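Local coordinates for ABC transporter periplasmic-binding protein YtfQ (PDB 6HB0) that probably binds a sugar, plausibly L-arabinofuranose, outside the cell membrane and hands it to an ABC transporter for uptake, at residues 70-75 / 94-99; 183-188 / 199-204; 42-47 / 270-275; 225-228 / 232-235. One frame throughout, in Å; residues are numbered along the deposited sequence.

Contact 1: 70-75 / 94-99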
loop_
_atom_site.group_PDB
_atom_site.type_symbol
_atom_site.label_atom_id
_atom_site.label_comp_id
_atom_site.label_asym_id
_atom_site.label_seq_id
_atom_site.Cartn_x
_atom_site.Cartn_y
_atom_site.Cartn_z
ATOM N N SER A 70 10.021 -15.516 22.173
ATOM C CA SER A 70 11.336 -16.079 21.927
ATOM C C SER A 70 12.380 -14.979 21.679
ATOM O O SER A 70 13.520 -15.063 22.186
ATOM C CB SER A 70 11.269 -17.077 20.797
ATOM O OG SER A 70 12.552 -17.324 20.287
ATOM N N PHE A 71 12.002 -13.905 20.986
ATOM C CA PHE A 71 12.931 -12.786 20.872
ATOM C C PHE A 71 13.265 -12.179 22.215
ATOM O O PHE A 71 14.412 -11.742 22.419
ATOM C CB PHE A 71 12.396 -11.651 19.958
ATOM C CG PHE A 71 12.235 -12.033 18.529
ATOM C CD1 PHE A 71 13.163 -12.846 17.893
ATOM C CD2 PHE A 71 11.200 -11.495 17.779
ATOM C CE1 PHE A 71 13.018 -13.192 16.558
ATOM C CE2 PHE A 71 11.064 -11.829 16.441
ATOM C CZ PHE A 71 11.973 -12.684 15.826
ATOM N N ILE A 72 12.285 -12.097 23.121
ATOM C CA ILE A 72 12.562 -11.593 24.449
ATOM C C ILE A 72 13.585 -12.499 25.139
ATOM O O ILE A 72 14.569 -12.002 25.693
ATOM C CB ILE A 72 11.323 -11.514 25.332
ATOM C CG1 ILE A 72 10.337 -10.483 24.794
ATOM C CG2 ILE A 72 11.713 -11.164 26.772
ATOM C CD1 ILE A 72 8.990 -10.598 25.466
ATOM N N GLN A 73 13.355 -13.809 25.071
ATOM C CA GLN A 73 14.305 -14.812 25.595
ATOM C C GLN A 73 15.686 -14.693 24.986
ATOM O O GLN A 73 16.662 -14.784 25.692
ATOM C CB GLN A 73 13.770 -16.247 25.389
ATOM C CG GLN A 73 12.576 -16.551 26.296
ATOM C CD GLN A 73 12.758 -15.979 27.711
ATOM O OE1 GLN A 73 13.539 -16.517 28.513
ATOM N NE2 GLN A 73 12.057 -14.870 28.018
ATOM N N GLN A 74 15.765 -14.473 23.683
ATOM C CA GLN A 74 17.057 -14.329 23.007
ATOM C C GLN A 74 17.785 -13.000 23.308
ATOM O O GLN A 74 18.886 -12.812 22.830
ATOM C CB GLN A 74 16.886 -14.457 21.493
ATOM C CG GLN A 74 16.395 -15.803 21.006
ATOM C CD GLN A 74 15.965 -15.755 19.559
ATOM O OE1 GLN A 74 16.743 -15.424 18.678
ATOM N NE2 GLN A 74 14.711 -16.094 19.306
ATOM N N GLY A 75 17.158 -12.096 24.057
ATOM C CA GLY A 75 17.707 -10.779 24.386
ATOM C C GLY A 75 17.979 -9.835 23.223
ATOM O O GLY A 75 18.958 -9.095 23.237
ATOM N N GLN A 94 3.194 -5.959 26.988
ATOM C CA GLN A 94 3.620 -5.740 28.368
ATOM C C GLN A 94 4.855 -6.506 28.695
ATOM O O GLN A 94 5.731 -5.964 29.396
ATOM C CB GLN A 94 2.524 -6.053 29.389
ATOM C CG GLN A 94 1.412 -5.009 29.378
ATOM C CD GLN A 94 1.869 -3.628 29.844
ATOM O OE1 GLN A 94 2.678 -3.507 30.737
ATOM N NE2 GLN A 94 1.299 -2.586 29.255
ATOM N N GLU A 95 4.960 -7.726 28.172
ATOM C CA GLU A 95 6.171 -8.536 28.347
ATOM C C GLU A 95 7.397 -7.911 27.665
ATOM O O GLU A 95 8.536 -7.988 28.205
ATOM C CB GLU A 95 5.966 -9.978 27.886
ATOM C CG GLU A 95 4.937 -10.745 28.708
ATOM C CD GLU A 95 4.385 -12.007 28.021
ATOM O OE1 GLU A 95 5.104 -12.649 27.231
ATOM O OE2 GLU A 95 3.226 -12.391 28.307
ATOM N N THR A 96 7.208 -7.289 26.499
ATOM C CA THR A 96 8.346 -6.618 25.881
ATOM C C THR A 96 8.728 -5.382 26.686
ATOM O O THR A 96 9.901 -5.100 26.905
ATOM C CB THR A 96 8.112 -6.259 24.402
ATOM O OG1 THR A 96 6.906 -5.503 24.272
ATOM C CG2 THR A 96 7.970 -7.504 23.612
ATOM N N LYS A 97 7.746 -4.635 27.130
ATOM C CA LYS A 97 8.012 -3.437 27.863
ATOM C C LYS A 97 8.719 -3.807 29.168
ATOM O O LYS A 97 9.723 -3.188 29.511
ATOM C CB LYS A 97 6.725 -2.693 28.098
ATOM C CG LYS A 97 6.768 -1.567 29.100
ATOM C CD LYS A 97 5.373 -0.950 29.162
ATOM C CE LYS A 97 5.368 0.552 29.255
ATOM N NZ LYS A 97 5.675 0.917 30.664
ATOM N N ASN A 98 8.257 -4.849 29.848
ATOM C CA ASN A 98 8.911 -5.302 31.089
ATOM C C ASN A 98 10.349 -5.773 30.840
ATOM O O ASN A 98 11.190 -5.629 31.718
ATOM C CB ASN A 98 8.170 -6.456 31.760
ATOM C CG ASN A 98 6.824 -6.065 32.305
ATOM O OD1 ASN A 98 6.519 -4.897 32.512
ATOM N ND2 ASN A 98 6.003 -7.067 32.550
ATOM N N ALA A 99 10.628 -6.353 29.674
ATOM C CA ALA A 99 12.004 -6.734 29.335
ATOM C C ALA A 99 12.852 -5.574 28.792
ATOM O O ALA A 99 13.998 -5.784 28.461
ATOM C CB ALA A 99 12.020 -7.877 28.360
#
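Ile72 meets Glu95, Thr96 and Ala99 through carbon contacts at the ends of two neighbouring helices, and its two branches divide the work. With CG1 beside the backbone N (chi1 -66°) and the chain continuing extended, CD1 reaches the turn holding Glu95 and Thr96. Ile72 CD1 lies 3.7 Å from Thr96 CG2 and 3.9 Å from Glu95 CB, and the Ile72 and Thr96 side chains cross at about a right angle. The other branch, Ile72 CG2, meets Ala99 CB at 3.7 Å, where a methyl is small enough for the helix ends to close up. This joins helix 61-73 to helix 90-98, consecutive helices of the alternating beta-alpha fold of one lobe; strand 78-81 runs between them in sequence, and both Ile72 and Thr96 rest on its Ile79.

Polar groups are dealt with outside the apolar patch. Thr96 gives its methyl CG2 to Ile72, while OG1 bonds to Leu93 O of its own helix, and Glu95 contributes its CB here but pairs its carboxylate with Arg69. Behind Ile72 the helix 61-73 ends in a Schellman motif: Gly75 N bonds to Ile72 O at 3.1 Å, and its positive phi of 62° suits a residue without a side chain.

Contact 2: 183-188 / 199-204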
loop_
_atom_site.group_PDB
_atom_site.type_symbol
_atom_site.label_atom_id
_atom_site.label_comp_id
_atom_site.label_asym_id
_atom_site.label_seq_id
_atom_site.Cartn_x
_atom_site.Cartn_y
_atom_site.Cartn_z
ATOM N N ALA A 183 -21.999 5.158 -10.155
ATOM C CA ALA A 183 -22.098 3.718 -9.867
ATOM C C ALA A 183 -20.840 3.289 -9.150
ATOM O O ALA A 183 -19.761 3.833 -9.422
ATOM C CB ALA A 183 -22.275 2.921 -11.139
ATOM N N SER A 184 -20.989 2.343 -8.225
ATOM C CA SER A 184 -19.900 1.895 -7.392
ATOM C C SER A 184 -20.198 0.456 -6.990
ATOM O O SER A 184 -21.262 0.169 -6.462
ATOM C CB SER A 184 -19.755 2.775 -6.192
ATOM O OG SER A 184 -18.479 2.600 -5.590
ATOM N N GLN A 185 -19.309 -0.467 -7.345
ATOM C CA GLN A 185 -19.574 -1.873 -7.114
ATOM C C GLN A 185 -18.259 -2.634 -6.967
ATOM O O GLN A 185 -17.285 -2.287 -7.611
ATOM C CB GLN A 185 -20.393 -2.409 -8.284
ATOM C CG GLN A 185 -20.774 -3.861 -8.177
ATOM C CD GLN A 185 -21.809 -4.271 -9.199
ATOM O OE1 GLN A 185 -22.602 -3.450 -9.647
ATOM N NE2 GLN A 185 -21.790 -5.545 -9.586
ATOM N N THR A 186 -18.251 -3.670 -6.128
ATOM C CA THR A 186 -17.056 -4.464 -5.962
ATOM C C THR A 186 -16.680 -5.250 -7.199
ATOM O O THR A 186 -17.528 -5.926 -7.816
ATOM C CB THR A 186 -17.164 -5.438 -4.737
ATOM O OG1 THR A 186 -15.892 -6.105 -4.571
ATOM C CG2 THR A 186 -18.269 -6.461 -4.949
ATOM N N GLY A 187 -15.399 -5.182 -7.567
ATOM C CA GLY A 187 -14.792 -6.119 -8.532
ATOM C C GLY A 187 -13.775 -7.070 -7.856
ATOM O O GLY A 187 -12.980 -7.740 -8.547
ATOM N N ASP A 188 -13.766 -7.098 -6.524
ATOM C CA ASP A 188 -12.978 -8.046 -5.725
ATOM C C ASP A 188 -11.481 -8.031 -6.014
ATOM O O ASP A 188 -10.813 -9.028 -5.874
ATOM C CB ASP A 188 -13.537 -9.464 -5.971
ATOM C CG ASP A 188 -14.696 -9.790 -5.019
ATOM O OD1 ASP A 188 -14.539 -9.520 -3.802
ATOM O OD2 ASP A 188 -15.741 -10.340 -5.477
ATOM N N GLU A 199 -18.431 -3.935 -17.552
ATOM C CA GLU A 199 -19.464 -4.270 -18.566
ATOM C C GLU A 199 -20.812 -3.847 -18.045
ATOM O O GLU A 199 -21.601 -3.223 -18.754
ATOM C CB GLU A 199 -19.498 -5.777 -18.911
ATOM C CG GLU A 199 -18.331 -6.298 -19.762
ATOM C CD GLU A 199 -18.129 -7.834 -19.626
ATOM O OE1 GLU A 199 -19.056 -8.548 -19.122
ATOM O OE2 GLU A 199 -17.041 -8.338 -20.018
ATOM N N ALA A 200 -21.087 -4.169 -16.789
ATOM C CA ALA A 200 -22.358 -3.815 -16.186
ATOM C C ALA A 200 -22.552 -2.298 -16.160
ATOM O O ALA A 200 -23.638 -1.811 -16.392
ATOM C CB ALA A 200 -22.454 -4.352 -14.776
ATOM N N PHE A 201 -21.504 -1.560 -15.819
ATOM C CA PHE A 201 -21.582 -0.114 -15.748
ATOM C C PHE A 201 -21.886 0.478 -17.144
ATOM O O PHE A 201 -22.650 1.438 -17.260
ATOM C CB PHE A 201 -20.262 0.485 -15.251
ATOM C CG PHE A 201 -19.981 0.310 -13.792
ATOM C CD1 PHE A 201 -20.965 -0.051 -12.883
ATOM C CD2 PHE A 201 -18.717 0.580 -13.310
ATOM C CE1 PHE A 201 -20.715 -0.120 -11.544
ATOM C CE2 PHE A 201 -18.450 0.478 -11.961
ATOM C CZ PHE A 201 -19.460 0.158 -11.075
ATOM N N LEU A 202 -21.210 -0.022 -18.157
ATOM C CA LEU A 202 -21.399 0.406 -19.540
ATOM C C LEU A 202 -22.848 0.168 -20.007
ATOM O O LEU A 202 -23.360 0.907 -20.840
ATOM C CB LEU A 202 -20.441 -0.314 -20.476
ATOM C CG LEU A 202 -18.959 0.138 -20.375
ATOM C CD1 LEU A 202 -18.037 -0.937 -20.957
ATOM C CD2 LEU A 202 -18.708 1.480 -21.032
ATOM N N LYS A 203 -23.490 -0.860 -19.472
ATOM C CA LYS A 203 -24.890 -1.136 -19.779
ATOM C C LYS A 203 -25.849 -0.232 -19.029
ATOM O O LYS A 203 -26.828 0.211 -19.606
ATOM C CB LYS A 203 -25.235 -2.614 -19.509
ATOM C CG LYS A 203 -24.888 -3.519 -20.671
ATOM C CD LYS A 203 -24.834 -4.983 -20.248
ATOM C CE LYS A 203 -24.116 -5.840 -21.286
ATOM N NZ LYS A 203 -23.304 -6.906 -20.642
ATOM N N SER A 204 -25.557 0.051 -17.761
ATOM C CA SER A 204 -26.475 0.751 -16.872
ATOM C C SER A 204 -26.296 2.280 -16.885
ATOM O O SER A 204 -27.173 3.005 -16.471
ATOM C CB SER A 204 -26.274 0.259 -15.442
ATOM O OG SER A 204 -25.124 0.872 -14.878
#
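Phe201 points the far end of its ring at the strand 183-186, where it meets Ala183, the backbone N of Ser184 and Gln185. Its CB leaves the helix to one side rather than straight at the strand, but with CG beside the backbone N (chi1 -74°) the ring turns back and brings CE1 and CZ to the strand. Ala183 CB is the nearest, 3.4 Å from Phe201 CE1, and it approaches the ring obliquely. The next contact is different: Gln185 N sits at the ring edge, in its plane, 3.8 Å from Phe201 CZ. Gln185 CB lies 3.9 Å from Phe201 CZ, so the aromatic corner fits between the two residues whose CB atoms are directed at the helix. Ala183 suits its place because a methyl allows the ring this close, while Gln185 uses its aliphatic base here and carries its amide on along an extended chain.

Strand 179-186 is an outermost strand of its sheet, and helix 191-204 is the connection of a beta-alpha-beta crossover to the parallel strand 210-213, passing strand 148-154 on the way. The short axes run nearly antiparallel, at 156°, and come within 9.9 Å. Phe201 accordingly also packs on Val151 and Leu153 of strand 148-154.

Ser184 directs its CB away from the helix, and its OG bonds to Glu154. Just beyond, Thr186 OG1 accepts from Asp188 N at 3.1 Å, an ST turn where the chain leaves the strand.

Contact 3: 42-47 / 270-275. With ZN (zinc ion), chain D.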
loop_
_atom_site.group_PDB
_atom_site.type_symbol
_atom_site.label_atom_id
_atom_site.label_comp_id
_atom_site.label_asym_id
_atom_site.label_seq_id
_atom_site.Cartn_x
_atom_site.Cartn_y
_atom_site.Cartn_z
ATOM N N LYS A 42 15.461 -7.984 4.722
ATOM C CA LYS A 42 16.755 -8.661 4.847
ATOM C C LYS A 42 17.889 -7.823 4.273
ATOM O O LYS A 42 18.929 -7.630 4.947
ATOM C CB LYS A 42 16.673 -10.029 4.192
ATOM C CG LYS A 42 17.954 -10.832 4.136
ATOM C CD LYS A 42 17.660 -12.247 3.624
ATOM C CE LYS A 42 18.922 -13.034 3.251
ATOM N NZ LYS A 42 19.904 -12.221 2.447
ATOM N N SER A 43 17.691 -7.321 3.056
ATOM C CA SER A 43 18.721 -6.465 2.408
ATOM C C SER A 43 18.978 -5.141 3.169
ATOM O O SER A 43 20.112 -4.705 3.319
ATOM C CB SER A 43 18.346 -6.168 0.967
ATOM O OG SER A 43 17.175 -5.403 0.899
ATOM N N ALA A 44 17.932 -4.522 3.685
ATOM C CA ALA A 44 18.095 -3.262 4.416
ATOM C C ALA A 44 18.861 -3.490 5.707
ATOM O O ALA A 44 19.632 -2.624 6.113
ATOM C CB ALA A 44 16.741 -2.615 4.720
ATOM N N ALA A 45 18.654 -4.640 6.367
ATOM C CA ALA A 45 19.440 -4.924 7.563
ATOM C C ALA A 45 20.930 -5.162 7.235
ATOM O O ALA A 45 21.788 -4.694 7.963
ATOM C CB ALA A 45 18.885 -6.095 8.342
ATOM N N GLU A 46 21.214 -5.863 6.161
ATOM C CA GLU A 46 22.598 -6.051 5.692
ATOM C C GLU A 46 23.234 -4.689 5.400
ATOM O O GLU A 46 24.328 -4.378 5.890
ATOM C CB GLU A 46 22.635 -6.926 4.474
ATOM C CG GLU A 46 22.312 -8.385 4.719
ATOM C CD GLU A 46 22.012 -9.163 3.471
ATOM O OE1 GLU A 46 21.986 -10.378 3.564
ATOM O OE2 GLU A 46 21.794 -8.612 2.381
ATOM N N GLU A 47 22.530 -3.831 4.678
ATOM C CA GLU A 47 23.041 -2.479 4.420
ATOM C C GLU A 47 23.266 -1.647 5.670
ATOM O O GLU A 47 24.230 -0.858 5.726
ATOM C CB GLU A 47 22.135 -1.693 3.475
ATOM C CG GLU A 47 21.923 -2.216 2.046
ATOM C CD GLU A 47 23.089 -2.970 1.414
ATOM O OE1 GLU A 47 23.595 -2.696 0.310
ATOM O OE2 GLU A 47 23.456 -3.985 2.035
ATOM N N GLU A 270 14.132 2.734 6.596
ATOM C CA GLU A 270 13.560 3.547 7.673
ATOM C C GLU A 270 13.335 2.679 8.934
ATOM O O GLU A 270 13.527 3.149 10.057
ATOM C CB GLU A 270 12.327 4.336 7.213
ATOM C CG GLU A 270 11.002 3.597 7.140
ATOM C CD GLU A 270 10.904 2.623 5.945
ATOM O OE1 GLU A 270 11.522 1.524 6.083
ATOM O OE2 GLU A 270 10.211 2.902 4.892
ATOM N N LEU A 271 12.950 1.424 8.765
ATOM C CA LEU A 271 12.854 0.492 9.903
ATOM C C LEU A 271 14.205 0.339 10.591
ATOM O O LEU A 271 14.306 0.408 11.816
ATOM C CB LEU A 271 12.351 -0.870 9.410
ATOM C CG LEU A 271 12.363 -2.009 10.400
ATOM C CD1 LEU A 271 11.556 -1.617 11.627
ATOM C CD2 LEU A 271 11.832 -3.280 9.749
ATOM N N MET A 272 15.263 0.150 9.807
ATOM C CA MET A 272 16.607 -0.042 10.398
ATOM C C MET A 272 17.035 1.235 11.125
ATOM O O MET A 272 17.574 1.186 12.205
ATOM C CB MET A 272 17.637 -0.433 9.353
ATOM C CG MET A 272 17.270 -1.701 8.620
ATOM S SD MET A 272 16.930 -3.104 9.718
ATOM C CE MET A 272 15.678 -3.942 8.749
ATOM N N ASP A 273 16.788 2.375 10.517
ATOM C CA ASP A 273 17.093 3.648 11.147
ATOM C C ASP A 273 16.305 3.882 12.445
ATOM O O ASP A 273 16.859 4.299 13.466
ATOM C CB ASP A 273 16.839 4.776 10.164
ATOM C CG ASP A 273 17.104 6.110 10.789
ATOM O OD1 ASP A 273 18.272 6.348 11.200
ATOM O OD2 ASP A 273 16.147 6.901 10.926
ATOM N N LEU A 274 15.008 3.600 12.427
ATOM C CA LEU A 274 14.209 3.645 13.626
ATOM C C LEU A 274 14.647 2.649 14.685
ATOM O O LEU A 274 14.615 2.955 15.868
ATOM C CB LEU A 274 12.722 3.401 13.319
ATOM C CG LEU A 274 12.139 4.553 12.548
ATOM C CD1 LEU A 274 10.916 4.098 11.755
ATOM C CD2 LEU A 274 11.824 5.724 13.455
ATOM N N ALA A 275 15.034 1.456 14.279
ATOM C CA ALA A 275 15.515 0.474 15.235
ATOM C C ALA A 275 16.742 1.009 15.992
ATOM O O ALA A 275 16.831 0.925 17.220
ATOM C CB ALA A 275 15.833 -0.817 14.540
HETATM ZN ZN ZN D . 21.224 -9.161 0.697
HETATM O O HOH W 1 19.198 -9.708 -0.078
#
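Two helices of the same lobe of this periplasmic binding fold, 38-48 and 269-279, come together here through a single methionine, Met272, set against Ala44 and Ala45. The alanines suit the spot because their small side chains let the helices approach closely, with the CA atoms of Ala45 and Met272 6.3 Å apart. Met272 bends at chi2 (-54°) and again at chi3, and the thioether comes to lie alongside the opposing helix instead of being driven outward. Met272 CG lies 3.6 Å from Ala44 O, while Met272 SD is 3.8 Å from Ala45 CB and Met272 CE is 3.9 Å from Ala45 N. The flexible, unbranched chain thus follows the backbone and methyls of the neighbour through van der Waals contact alone.

A zinc ion occupies a different side of helix 38-48, where the CB of Glu46 points away from Met272. Glu46 OE2 binds the metal at 1.9 Å, and a water lies at 2.2 Å from the zinc ion. His318 and His322, in a C-terminal histidine run that is probably a purification tag, complete the site. Lys42 NZ forms a salt bridge of 3.0 Å with Glu46 OE1, arriving from above the carboxylate plane, so each oxygen has its own cationic partner and the carboxylate is held at both ends.

Around the methionine, Ile41, Ala48 and Val50 close in from helix 38-48 and the turn after it, while Leu271 and Leu274 carry helix 269-279 onto strand 103-106 and Leu274 also reaches strand 120-122.

Contact 4: 225-228 / 232-235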
loop_
_atom_site.group_PDB
_atom_site.type_symbol
_atom_site.label_atom_id
_atom_site.label_comp_id
_atom_site.label_asym_id
_atom_site.label_seq_id
_atom_site.Cartn_x
_atom_site.Cartn_y
_atom_site.Cartn_z
ATOM N N ALA A 225 -12.977 -4.123 -21.017
ATOM C CA ALA A 225 -14.421 -4.000 -21.231
ATOM C C ALA A 225 -14.717 -2.776 -22.077
ATOM O O ALA A 225 -15.601 -2.800 -22.939
ATOM C CB ALA A 225 -15.173 -3.915 -19.917
ATOM N N ILE A 226 -13.977 -1.717 -21.817
ATOM C CA ILE A 226 -14.145 -0.477 -22.539
ATOM C C ILE A 226 -13.793 -0.689 -23.997
ATOM O O ILE A 226 -14.537 -0.241 -24.882
ATOM C CB ILE A 226 -13.293 0.662 -21.903
ATOM C CG1 ILE A 226 -13.871 0.997 -20.551
ATOM C CG2 ILE A 226 -13.384 1.953 -22.728
ATOM C CD1 ILE A 226 -12.984 1.814 -19.670
ATOM N N GLU A 227 -12.686 -1.375 -24.256
ATOM C CA GLU A 227 -12.293 -1.734 -25.598
ATOM C C GLU A 227 -13.345 -2.626 -26.281
ATOM O O GLU A 227 -13.701 -2.396 -27.429
ATOM C CB GLU A 227 -10.911 -2.407 -25.604
ATOM C CG GLU A 227 -9.782 -1.406 -25.444
ATOM C CD GLU A 227 -8.373 -1.989 -25.221
ATOM O OE1 GLU A 227 -8.181 -3.103 -24.688
ATOM O OE2 GLU A 227 -7.426 -1.260 -25.531
ATOM N N ALA A 228 -13.865 -3.633 -25.583
ATOM C CA ALA A 228 -14.832 -4.542 -26.210
ATOM C C ALA A 228 -16.104 -3.789 -26.604
ATOM O O ALA A 228 -16.730 -4.107 -27.593
ATOM C CB ALA A 228 -15.141 -5.719 -25.297
ATOM N N LYS A 232 -12.529 3.835 -26.326
ATOM C CA LYS A 232 -11.092 3.979 -26.241
ATOM C C LYS A 232 -10.695 4.329 -24.809
ATOM O O LYS A 232 -10.885 5.464 -24.374
ATOM C CB LYS A 232 -10.661 5.075 -27.209
ATOM C CG LYS A 232 -9.449 4.718 -28.045
ATOM C CD LYS A 232 -8.746 5.977 -28.558
ATOM C CE LYS A 232 -7.232 5.826 -28.430
ATOM N NZ LYS A 232 -6.543 7.074 -28.860
ATOM N N PRO A 233 -10.163 3.345 -24.056
ATOM C CA PRO A 233 -9.848 3.637 -22.653
ATOM C C PRO A 233 -8.730 4.611 -22.611
ATOM O O PRO A 233 -7.826 4.496 -23.365
ATOM C CB PRO A 233 -9.408 2.280 -22.089
ATOM C CG PRO A 233 -8.897 1.559 -23.263
ATOM C CD PRO A 233 -9.811 1.963 -24.400
ATOM N N GLY A 234 -8.791 5.568 -21.733
ATOM C CA GLY A 234 -7.770 6.598 -21.684
ATOM C C GLY A 234 -8.132 7.861 -22.430
ATOM O O GLY A 234 -7.569 8.895 -22.143
ATOM N N THR A 235 -9.053 7.774 -23.387
ATOM C CA THR A 235 -9.526 8.980 -24.098
ATOM C C THR A 235 -11.022 9.203 -23.948
ATOM O O THR A 235 -11.430 10.243 -23.475
ATOM C CB THR A 235 -9.190 8.916 -25.595
ATOM O OG1 THR A 235 -7.851 8.455 -25.737
ATOM C CG2 THR A 235 -9.313 10.304 -26.211
#
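Pro233 packs its ring against Ile226 and Glu227 in the last turns of the helix ending at residue 228. All the contacts across are apolar or van der Waals. From one residue comes a methyl: Ile226 CG2 lies 3.8 Å from Pro233 N and 3.9 Å from Pro233 CD. With chi1 at -68°, CG1 lies beside the backbone N and CG2 anti to it, which brings CG2 to the proline. From the next comes a methylene: Glu227 CG touches Pro233 CD at 3.5 Å, and the glutamate chain crosses the ring at about a right angle. Proline fits well, being compact, rigid and lacking an N-H that would need a partner next to the isoleucine methyl.

The loop containing Pro233 links helix 216-228 to strand 238-242, an alpha-to-beta return of the Rossmann-like lobe, and Ile226 and Pro233 both also rest on Ile239 of that strand.

Hydrogen bonding shapes the loop itself. Thr235 N bonds to Lys232 O at 3.1 Å, closing a type II beta turn with Pro233 and Gly234 at its corners; the positive phi of Gly234, 96°, is readily adopted by glycine. Gly234 O accepts from Asn258 ND2, and Lys232 N bonds to Asp236 OD2.

Charge is handled at the margin, where the extended Glu227 chain carries its carboxylate past the proline ring and OE2 forms a salt bridge with Lys256.

The four contacts divide between the two lobes. Contacts 1 and 3 lie in the lobe built on the six-stranded parallel sheet, their centres 21 Å apart, while contacts 2 and 4 belong to the other lobe. Those two meet directly: Leu202 CD1 is 3.7 Å from Ala225 O, and Glu199 also packs on Ala225, so helices 191-204 and 216-228 are neighbours. Contacts 1 and 4 are farthest apart, with centres 56 Å distant. Contact 3 joins segments more than 220 residues apart, bringing a late helix back to the first lobe, whereas the others are local. Contact 3 alone includes zinc ligands; no sugar is bound in the model.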